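Local coordinates for FAD:protein FMN transferase (Vibrio cholerae, PDB 6NXI) that probably transfers the FMN moiety of FAD to a threonine hydroxyl of target flavoproteins, with magnesium as cofactor, at residues Gly89-Ala94 and Thr273-Met278; Val258-Lys263 and Ile292-Ile297; Asp96-Pro101 and Thr130-Leu135. All blocks are in the same frame, centred on the assembly; numbering follows the deposited sequence.

From the N terminus, the chain first leaves helix 75-90 through 89-94, the opening half of contact 1, and passes almost at once into 96-101. Contact 3 closes first, when 130-135 returns to 96-101 after helix 120-127, so it lies wholly within the much longer excursion that ends at 273-278. Before contact 1 closes, strand 255-262 has already opened contact 2; its partner 292-297 arrives only after helices 265-278 and 280-289, so contacts 1 and 2 cross. Helix 265-278 joins them physically: Leu-275 and Met-276 pack on the sheet of contact 2. Contacts 1 and 3 both border FAD, while contacts 2 and 3 follow in series and do not touch.

Contact 1 of 3, residues Gly89-Ala94 and Thr273-Met278; sequences GLTEGA and TGLMVM. With MG (magnesium ion), chain C; FAD (flavin-adenine dinucleotide), chain B.
Met-278 sets out from the last turn of helix 265-278 with CG beside its backbone N (chi1 -68°), runs straight through chi2 and then bends at chi3 (87°), which lays its thioether against the turn that follows helix 75-90. SD settles 3.9 Å from Thr-91 CB, while the Met-278 and Glu-92 side chains cross at about a right angle, bringing Met-278 CE to 3.4 Å from Glu-92 OE1. The carboxylate's other oxygen, OE2, is in a salt bridge with Arg-282. Glu-92, at positive phi, is the C-prime residue of the Schellman motif that ends helix 75-90, and a type I' turn from Thr-91 to Ala-94 brings the chain back against helix 265-278. There Ala-94 CB is met by three groups: Gly-274 O at 3.5 Å, Met-278 CG at 3.6 Å and Val-277 CG1 at 3.7 Å. Gly-274 offers bare backbone, and Thr-91 CG2 lies 4.1 Å from Gly-274 CA; Thr-91 OG1 bonds instead to Leu-87 O and Leu-95 N. Both segments then reach FAD. The adenine amino group donates from N6A to Ala-94 O over 3.1 Å in a nearly straight bond (170°). One turn of helix before Val-277, Thr-273 OG1 binds magnesium at 2.3 Å, with Asp-269 and Thr-155 also in the site. No hydrogen bond joins the two segments directly, so apolar packing holds them together while Ala-94 O and Thr-273 OG1 face the nucleotide and its metal; magnesium, held by both Thr-273 OG1 and FAD O2A, probably draws charge from that phosphate.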
# COMPACT_ATOMS: atom_id res chain seq x y z
N GLY A 89 8.51 12.87 -1.50
CA GLY A 89 8.74 14.24 -1.01
C GLY A 89 7.98 14.51 0.28
O GLY A 89 8.56 15.02 1.23
N LEU A 90 6.70 14.11 0.32
CA LEU A 90 5.82 14.47 1.45
C LEU A 90 6.33 13.76 2.70
O LEU A 90 6.26 14.36 3.74
CB LEU A 90 4.38 14.12 1.11
CG LEU A 90 3.36 14.59 2.15
CD1 LEU A 90 3.33 16.12 2.26
CD2 LEU A 90 1.99 14.04 1.80
N THR A 91 6.88 12.54 2.57
CA THR A 91 7.34 11.75 3.72
C THR A 91 8.83 11.97 3.97
O THR A 91 9.41 11.15 4.69
CB THR A 91 6.94 10.27 3.55
OG1 THR A 91 7.62 9.74 2.41
CG2 THR A 91 5.45 10.11 3.46
N GLU A 92 9.44 13.04 3.44
CA GLU A 92 10.86 13.38 3.75
C GLU A 92 11.76 12.18 3.38
O GLU A 92 12.73 11.94 4.12
CB GLU A 92 10.99 13.80 5.23
CG GLU A 92 10.12 15.02 5.64
CD GLU A 92 10.02 15.34 7.15
OE1 GLU A 92 10.67 14.64 7.99
OE2 GLU A 92 9.24 16.27 7.50
N GLY A 93 11.45 11.44 2.31
CA GLY A 93 12.31 10.34 1.80
C GLY A 93 11.97 8.96 2.36
O GLY A 93 12.61 7.96 1.94
N ALA A 94 11.05 8.89 3.31
CA ALA A 94 10.70 7.64 4.02
C ALA A 94 10.10 6.61 3.03
O ALA A 94 10.45 5.44 3.09
CB ALA A 94 9.75 7.93 5.15
N THR A 273 2.52 3.38 4.73
CA THR A 273 3.89 2.81 4.85
C THR A 273 4.86 3.97 5.16
O THR A 273 5.77 3.84 6.00
CB THR A 273 4.26 2.03 3.59
OG1 THR A 273 3.25 1.04 3.25
CG2 THR A 273 5.61 1.36 3.80
N GLY A 274 4.75 5.07 4.41
CA GLY A 274 5.65 6.21 4.56
C GLY A 274 5.62 6.78 5.95
O GLY A 274 6.70 6.96 6.56
N LEU A 275 4.43 7.01 6.50
CA LEU A 275 4.31 7.58 7.85
C LEU A 275 4.86 6.56 8.88
O LEU A 275 5.54 6.98 9.85
CB LEU A 275 2.87 8.00 8.13
CG LEU A 275 2.30 9.07 7.21
CD1 LEU A 275 0.87 9.37 7.61
CD2 LEU A 275 3.11 10.36 7.23
N MET A 276 4.65 5.27 8.68
CA MET A 276 5.23 4.23 9.59
C MET A 276 6.76 4.35 9.66
O MET A 276 7.33 4.33 10.77
CB MET A 276 4.82 2.83 9.14
CG MET A 276 5.35 1.76 10.03
SD MET A 276 4.09 0.43 10.12
CE MET A 276 5.04 -0.67 11.16
N VAL A 277 7.43 4.52 8.53
CA VAL A 277 8.90 4.63 8.44
C VAL A 277 9.34 5.94 9.10
O VAL A 277 10.42 5.97 9.76
CB VAL A 277 9.41 4.51 6.99
CG1 VAL A 277 10.88 4.84 6.88
CG2 VAL A 277 9.10 3.15 6.36
N MET A 278 8.53 7.01 8.99
CA MET A 278 8.88 8.33 9.60
C MET A 278 8.89 8.24 11.12
O MET A 278 9.72 8.94 11.76
CB MET A 278 7.90 9.43 9.17
CG MET A 278 8.00 9.78 7.72
SD MET A 278 6.91 11.20 7.34
CE MET A 278 8.02 12.55 7.71
MG MG C . 1.76 0.92 1.45
PA FAD B . 2.95 -2.09 2.71
O1A FAD B . 3.16 -1.88 4.17
O2A FAD B . 1.85 -1.38 2.02
O5B FAD B . 4.30 -1.80 1.91
C5B FAD B . 5.40 -2.69 2.23
C4B FAD B . 6.07 -3.21 0.98
O4B FAD B . 6.63 -2.14 0.18
C3B FAD B . 7.23 -4.15 1.31
O3B FAD B . 6.77 -5.50 1.34
C2B FAD B . 8.23 -3.86 0.18
O2B FAD B . 7.90 -4.58 -0.99
C1B FAD B . 8.01 -2.37 -0.06
N9A FAD B . 8.76 -1.47 0.79
C8A FAD B . 9.42 -1.73 1.99
N7A FAD B . 9.88 -0.64 2.55
C5A FAD B . 9.57 0.39 1.68
C6A FAD B . 9.83 1.77 1.73
N6A FAD B . 10.43 2.40 2.76
N1A FAD B . 9.32 2.51 0.72
C2A FAD B . 8.70 1.89 -0.30
N3A FAD B . 8.40 0.59 -0.45
C4A FAD B . 8.88 -0.11 0.60
N1 FAD B . 3.65 -11.21 -3.60
C2 FAD B . 3.94 -12.50 -4.00
O2 FAD B . 4.35 -13.34 -3.16
N3 FAD B . 3.77 -12.91 -5.28
C4 FAD B . 3.33 -12.07 -6.26
O4 FAD B . 3.22 -12.46 -7.42
C4X FAD B . 3.03 -10.71 -5.90
N5 FAD B . 2.62 -9.87 -6.82
C5X FAD B . 2.35 -8.58 -6.45
C6 FAD B . 1.93 -7.66 -7.43
C7 FAD B . 1.64 -6.34 -7.15
C7M FAD B . 1.18 -5.41 -8.25
C8 FAD B . 1.75 -5.90 -5.81
C8M FAD B . 1.47 -4.47 -5.42
C9 FAD B . 2.18 -6.80 -4.82
C9A FAD B . 2.47 -8.14 -5.11
N10 FAD B . 2.93 -9.06 -4.16
C10 FAD B . 3.22 -10.37 -4.51
C1' FAD B . 3.01 -8.67 -2.74
C2' FAD B . 4.19 -7.84 -2.39
O2' FAD B . 5.39 -8.57 -2.59
C3' FAD B . 4.09 -7.43 -0.90
O3' FAD B . 4.14 -8.54 -0.04
C4' FAD B . 2.81 -6.71 -0.53
O4' FAD B . 2.46 -5.82 -1.58
C5' FAD B . 2.92 -6.02 0.81
O5' FAD B . 1.75 -5.19 0.99
P FAD B . 1.45 -4.58 2.42
O1P FAD B . 1.61 -5.57 3.48
O2P FAD B . 0.16 -3.83 2.16
O3P FAD B . 2.71 -3.63 2.51

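Contact 2 of 3, residues Val258-Lys263 and Ile292-Ile297; sequences VTVLDK and IPVLMI
Leu-295 O takes two donors: Thr-259 N at 2.9 Å, in an almost straight bond (175°) whose donor is tilted 20° from the carbonyl plane, and a water that donates to it over 2.9 Å. That water is also hydrogen-bonded to Thr-259 OG1, so it links side chain and backbone across the strand pair. Strands 255-262 and 294-299 are neighbours in the large antiparallel sheet of this ApbE-family fold, their directions here 177° apart. Thr-259 and Leu-295 form the hydrogen-bonded pair, and the return bond, Leu-295 N to Thr-259 O, is 2.9 Å and lies in the carbonyl plane. Leu-261 N adds a bond of 3.0 Å to Pro-293 O. On either side of the Thr-259/Leu-295 pair, Val-258 with Met-296 and Val-260 with Val-294 are non-hydrogen-bonded pairs; CA-H...O contacts run from Val-258 CA to Leu-295 O, Val-294 CA to Thr-259 O and Val-260 CA to Pro-293 O. Their side chains share the face covered by helix 265-278, with Met-276 on Val-258, Ala-272 on Val-260 and Leu-275 on Val-294. Val-258 and Val-294 each hold CG1 anti to the backbone N, and these methyls meet diagonally at 3.7 Å. Val-258 CG2 runs alongside Met-296 CG at 3.9 Å, both side chains pointing the same way. Further along, Val-260 CG1 meets Ile-292 CG2 at 3.8 Å. Thr-259 and Leu-295 point to the other face, where Ile-201 of strand 199-203 touches both. At the end of the pairing the Pro-293 ring crosses the Leu-261 side chain at about a right angle, with Pro-293 CB 3.9 Å from Leu-261 CB.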
# COMPACT_ATOMS: atom_id res chain seq x y z
N VAL A 258 -0.16 1.74 11.28
CA VAL A 258 -0.58 3.07 10.81
C VAL A 258 -1.76 2.82 9.92
O VAL A 258 -1.61 2.04 8.95
CB VAL A 258 0.55 3.77 10.04
CG1 VAL A 258 0.08 5.11 9.55
CG2 VAL A 258 1.82 3.91 10.91
N THR A 259 -2.86 3.48 10.25
CA THR A 259 -4.09 3.51 9.43
C THR A 259 -4.27 4.92 8.84
O THR A 259 -4.27 5.88 9.60
CB THR A 259 -5.31 3.13 10.27
OG1 THR A 259 -5.00 1.87 10.88
CG2 THR A 259 -6.53 3.03 9.38
N VAL A 260 -4.47 5.00 7.52
CA VAL A 260 -4.64 6.27 6.78
C VAL A 260 -5.95 6.20 6.00
O VAL A 260 -6.21 5.20 5.31
CB VAL A 260 -3.44 6.53 5.85
CG1 VAL A 260 -3.68 7.79 5.05
CG2 VAL A 260 -2.13 6.61 6.62
N LEU A 261 -6.73 7.27 6.09
CA LEU A 261 -7.86 7.51 5.15
C LEU A 261 -7.45 8.49 4.05
O LEU A 261 -6.79 9.49 4.32
CB LEU A 261 -9.04 8.07 5.91
CG LEU A 261 -9.41 7.37 7.21
CD1 LEU A 261 -10.63 8.06 7.85
CD2 LEU A 261 -9.68 5.92 6.96
N ASP A 262 -7.91 8.22 2.84
CA ASP A 262 -7.76 9.15 1.70
C ASP A 262 -8.86 8.79 0.70
O ASP A 262 -9.22 7.64 0.67
CB ASP A 262 -6.39 9.06 1.04
CG ASP A 262 -6.07 10.21 0.09
OD1 ASP A 262 -5.60 11.24 0.60
OD2 ASP A 262 -6.35 10.08 -1.15
N LYS A 263 -9.28 9.73 -0.11
CA LYS A 263 -10.21 9.45 -1.22
C LYS A 263 -9.62 8.40 -2.18
O LYS A 263 -10.39 7.66 -2.81
CB LYS A 263 -10.56 10.77 -1.92
CG LYS A 263 -11.38 11.73 -1.07
CD LYS A 263 -12.78 11.23 -0.75
CE LYS A 263 -13.67 12.28 -0.12
NZ LYS A 263 -14.67 11.62 0.76
N ILE A 292 -4.22 14.93 6.75
CA ILE A 292 -4.32 13.47 6.51
C ILE A 292 -4.93 12.82 7.74
O ILE A 292 -4.35 12.97 8.83
CB ILE A 292 -2.94 12.87 6.20
CG1 ILE A 292 -2.19 13.64 5.12
CG2 ILE A 292 -3.10 11.42 5.81
CD1 ILE A 292 -0.77 13.16 4.94
N PRO A 293 -6.07 12.13 7.63
CA PRO A 293 -6.61 11.34 8.73
C PRO A 293 -5.72 10.11 8.97
O PRO A 293 -5.62 9.22 8.11
CB PRO A 293 -8.02 10.97 8.30
CG PRO A 293 -8.32 11.85 7.13
CD PRO A 293 -7.00 12.14 6.48
N VAL A 294 -5.07 10.07 10.14
CA VAL A 294 -4.15 8.96 10.46
C VAL A 294 -4.37 8.53 11.91
O VAL A 294 -4.52 9.42 12.79
CB VAL A 294 -2.69 9.35 10.26
CG1 VAL A 294 -1.77 8.15 10.46
CG2 VAL A 294 -2.48 9.96 8.89
N LEU A 295 -4.27 7.22 12.13
CA LEU A 295 -4.18 6.63 13.48
C LEU A 295 -2.91 5.80 13.52
O LEU A 295 -2.77 4.81 12.78
CB LEU A 295 -5.42 5.79 13.78
CG LEU A 295 -5.45 5.20 15.19
CD1 LEU A 295 -5.63 6.29 16.21
CD2 LEU A 295 -6.55 4.16 15.29
N MET A 296 -2.02 6.16 14.43
CA MET A 296 -0.80 5.37 14.64
C MET A 296 -0.87 4.74 16.00
O MET A 296 -1.19 5.48 16.97
CB MET A 296 0.44 6.22 14.63
CG MET A 296 0.74 6.77 13.31
SD MET A 296 2.45 7.24 13.51
CE MET A 296 2.57 8.38 12.17
N ILE A 297 -0.61 3.45 16.04
CA ILE A 297 -0.49 2.71 17.31
C ILE A 297 0.99 2.49 17.56
O ILE A 297 1.68 2.00 16.68
CB ILE A 297 -1.27 1.41 17.22
CG1 ILE A 297 -2.75 1.71 16.95
CG2 ILE A 297 -1.05 0.62 18.50
CD1 ILE A 297 -3.55 0.49 16.76
O HOH W 1 -3.25 1.95 13.13

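Contact 3 of 3, residues Asp96-Pro101 and Thr130-Leu135; sequences DVTVGP and TGIEHL. With FAD (flavin-adenine dinucleotide), chain B.
An Asx turn at the adenine end of the FAD pocket brings Asp-96 and Thr-98 up to the backbone of Gly-131 and Ile-132. Asp-96 divides its carboxylate between the two segments. OD1 accepts from Thr-98 N at 2.9 Å, which closes the turn, and from Thr-98 OG1 at 2.7 Å, both donors lying on the same face of the carboxylate plane. OD2 reaches across to Ile-132 N at 3.1 Å, a weak and bent bond (133°). With chi1 at 71°, Thr-98 OG1 sits between its own backbone N and carbonyl carbon, from where it gives its proton to Asp-96 OD1 and accepts from Gly-131 N at 2.8 Å (147°). The hydroxyl thus bridges the Asp-96 carboxylate and the backbone of the loop before strand 135-138. On the ligand side, Asp-96 N donates to adenine N1A of FAD over 3.0 Å, and Val-99 CG2 packs 3.6 Å from FAD C5A, which makes 96-101 part of the adenine site, and 130-135 behind it consistent with a second shell. Thr-130 OG1 bonds to Arg-127 O, while the Thr-130 and Pro-101 side chains pass each other in opposite directions, with Thr-130 CG2 3.9 Å from Pro-101 CD.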
# COMPACT_ATOMS: atom_id res chain seq x y z
N ASP A 96 10.17 5.16 -0.35
CA ASP A 96 11.15 5.19 -1.46
C ASP A 96 11.02 3.89 -2.23
O ASP A 96 11.58 2.92 -1.83
CB ASP A 96 12.57 5.48 -0.96
CG ASP A 96 13.55 5.74 -2.12
OD1 ASP A 96 13.24 5.31 -3.26
OD2 ASP A 96 14.60 6.38 -1.86
N VAL A 97 10.30 3.90 -3.33
CA VAL A 97 10.06 2.67 -4.15
C VAL A 97 11.37 2.17 -4.79
O VAL A 97 11.34 1.07 -5.34
CB VAL A 97 8.95 2.91 -5.17
CG1 VAL A 97 7.63 3.10 -4.44
CG2 VAL A 97 9.28 4.06 -6.12
N THR A 98 12.50 2.90 -4.70
CA THR A 98 13.78 2.35 -5.24
C THR A 98 14.47 1.49 -4.17
O THR A 98 15.59 1.05 -4.42
CB THR A 98 14.74 3.43 -5.73
OG1 THR A 98 15.26 4.13 -4.60
CG2 THR A 98 14.04 4.36 -6.69
N VAL A 99 13.80 1.14 -3.06
CA VAL A 99 14.43 0.24 -2.05
C VAL A 99 14.32 -1.23 -2.49
O VAL A 99 14.69 -2.15 -1.70
CB VAL A 99 13.87 0.40 -0.62
CG1 VAL A 99 14.24 1.74 -0.01
CG2 VAL A 99 12.39 0.10 -0.53
N GLY A 100 13.85 -1.52 -3.70
CA GLY A 100 13.81 -2.87 -4.25
C GLY A 100 15.00 -3.75 -3.86
O GLY A 100 14.80 -4.86 -3.36
N PRO A 101 16.25 -3.36 -4.14
CA PRO A 101 17.41 -4.19 -3.84
C PRO A 101 17.48 -4.58 -2.36
O PRO A 101 17.95 -5.69 -2.11
CB PRO A 101 18.61 -3.32 -4.31
CG PRO A 101 18.00 -2.41 -5.37
CD PRO A 101 16.64 -2.10 -4.78
N THR A 130 20.36 2.14 -4.40
CA THR A 130 19.01 2.63 -4.03
C THR A 130 19.04 4.15 -3.91
O THR A 130 20.10 4.75 -3.70
CB THR A 130 18.53 1.98 -2.72
OG1 THR A 130 19.32 2.58 -1.70
CG2 THR A 130 18.68 0.48 -2.76
N GLY A 131 17.89 4.78 -4.12
CA GLY A 131 17.71 6.22 -3.89
C GLY A 131 16.81 6.80 -4.94
O GLY A 131 17.07 6.56 -6.14
N ILE A 132 15.76 7.47 -4.47
CA ILE A 132 14.71 8.09 -5.31
C ILE A 132 15.37 9.04 -6.32
O ILE A 132 14.76 9.24 -7.38
CB ILE A 132 13.67 8.79 -4.41
CG1 ILE A 132 12.36 9.04 -5.16
CG2 ILE A 132 14.22 10.06 -3.82
CD1 ILE A 132 11.54 7.81 -5.42
N GLU A 133 16.48 9.65 -5.95
CA GLU A 133 17.15 10.69 -6.78
C GLU A 133 17.56 10.07 -8.12
O GLU A 133 17.75 10.86 -9.10
CB GLU A 133 18.34 11.31 -6.05
CG GLU A 133 19.49 10.33 -5.79
CD GLU A 133 19.38 9.39 -4.59
OE1 GLU A 133 18.35 9.48 -3.83
OE2 GLU A 133 20.41 8.63 -4.35
N HIS A 134 17.70 8.74 -8.18
CA HIS A 134 18.18 8.00 -9.37
C HIS A 134 17.07 7.82 -10.40
O HIS A 134 17.39 7.41 -11.55
CB HIS A 134 18.79 6.65 -9.02
CG HIS A 134 20.00 6.71 -8.16
ND1 HIS A 134 21.23 7.24 -8.60
CD2 HIS A 134 20.20 6.27 -6.91
CE1 HIS A 134 22.11 7.13 -7.62
NE2 HIS A 134 21.51 6.51 -6.57
N LEU A 135 15.82 8.10 -10.02
CA LEU A 135 14.62 7.81 -10.82
C LEU A 135 14.04 9.15 -11.28
O LEU A 135 13.77 9.99 -10.42
CB LEU A 135 13.60 7.04 -9.96
CG LEU A 135 12.29 6.67 -10.65
CD1 LEU A 135 12.51 5.71 -11.82
CD2 LEU A 135 11.33 6.04 -9.67
PA FAD B . 2.95 -2.09 2.71
O1A FAD B . 3.16 -1.88 4.17
O2A FAD B . 1.85 -1.38 2.02
O5B FAD B . 4.30 -1.80 1.91
C5B FAD B . 5.40 -2.69 2.23
C4B FAD B . 6.07 -3.21 0.98
O4B FAD B . 6.63 -2.14 0.18
C3B FAD B . 7.23 -4.15 1.31
O3B FAD B . 6.77 -5.50 1.34
C2B FAD B . 8.23 -3.86 0.18
O2B FAD B . 7.90 -4.58 -0.99
C1B FAD B . 8.01 -2.37 -0.06
N9A FAD B . 8.76 -1.47 0.79
C8A FAD B . 9.42 -1.73 1.99
N7A FAD B . 9.88 -0.64 2.55
C5A FAD B . 9.57 0.39 1.68
C6A FAD B . 9.83 1.77 1.73
N6A FAD B . 10.43 2.40 2.76
N1A FAD B . 9.32 2.51 0.72
C2A FAD B . 8.70 1.89 -0.30
N3A FAD B . 8.40 0.59 -0.45
C4A FAD B . 8.88 -0.11 0.60
N1 FAD B . 3.65 -11.21 -3.60
C2 FAD B . 3.94 -12.50 -4.00
O2 FAD B . 4.35 -13.34 -3.16
N3 FAD B . 3.77 -12.91 -5.28
C4 FAD B . 3.33 -12.07 -6.26
O4 FAD B . 3.22 -12.46 -7.42
C4X FAD B . 3.03 -10.71 -5.90
N5 FAD B . 2.62 -9.87 -6.82
C5X FAD B . 2.35 -8.58 -6.45
C6 FAD B . 1.93 -7.66 -7.43
C7 FAD B . 1.64 -6.34 -7.15
C7M FAD B . 1.18 -5.41 -8.25
C8 FAD B . 1.75 -5.90 -5.81
C8M FAD B . 1.47 -4.47 -5.42
C9 FAD B . 2.18 -6.80 -4.82
C9A FAD B . 2.47 -8.14 -5.11
N10 FAD B . 2.93 -9.06 -4.16
C10 FAD B . 3.22 -10.37 -4.51
C1' FAD B . 3.01 -8.67 -2.74
C2' FAD B . 4.19 -7.84 -2.39
O2' FAD B . 5.39 -8.57 -2.59
C3' FAD B . 4.09 -7.43 -0.90
O3' FAD B . 4.14 -8.54 -0.04
C4' FAD B . 2.81 -6.71 -0.53
O4' FAD B . 2.46 -5.82 -1.58
C5' FAD B . 2.92 -6.02 0.81
O5' FAD B . 1.75 -5.19 0.99
P FAD B . 1.45 -4.58 2.42
O1P FAD B . 1.61 -5.57 3.48
O2P FAD B . 0.16 -3.83 2.16
O3P FAD B . 2.71 -3.63 2.51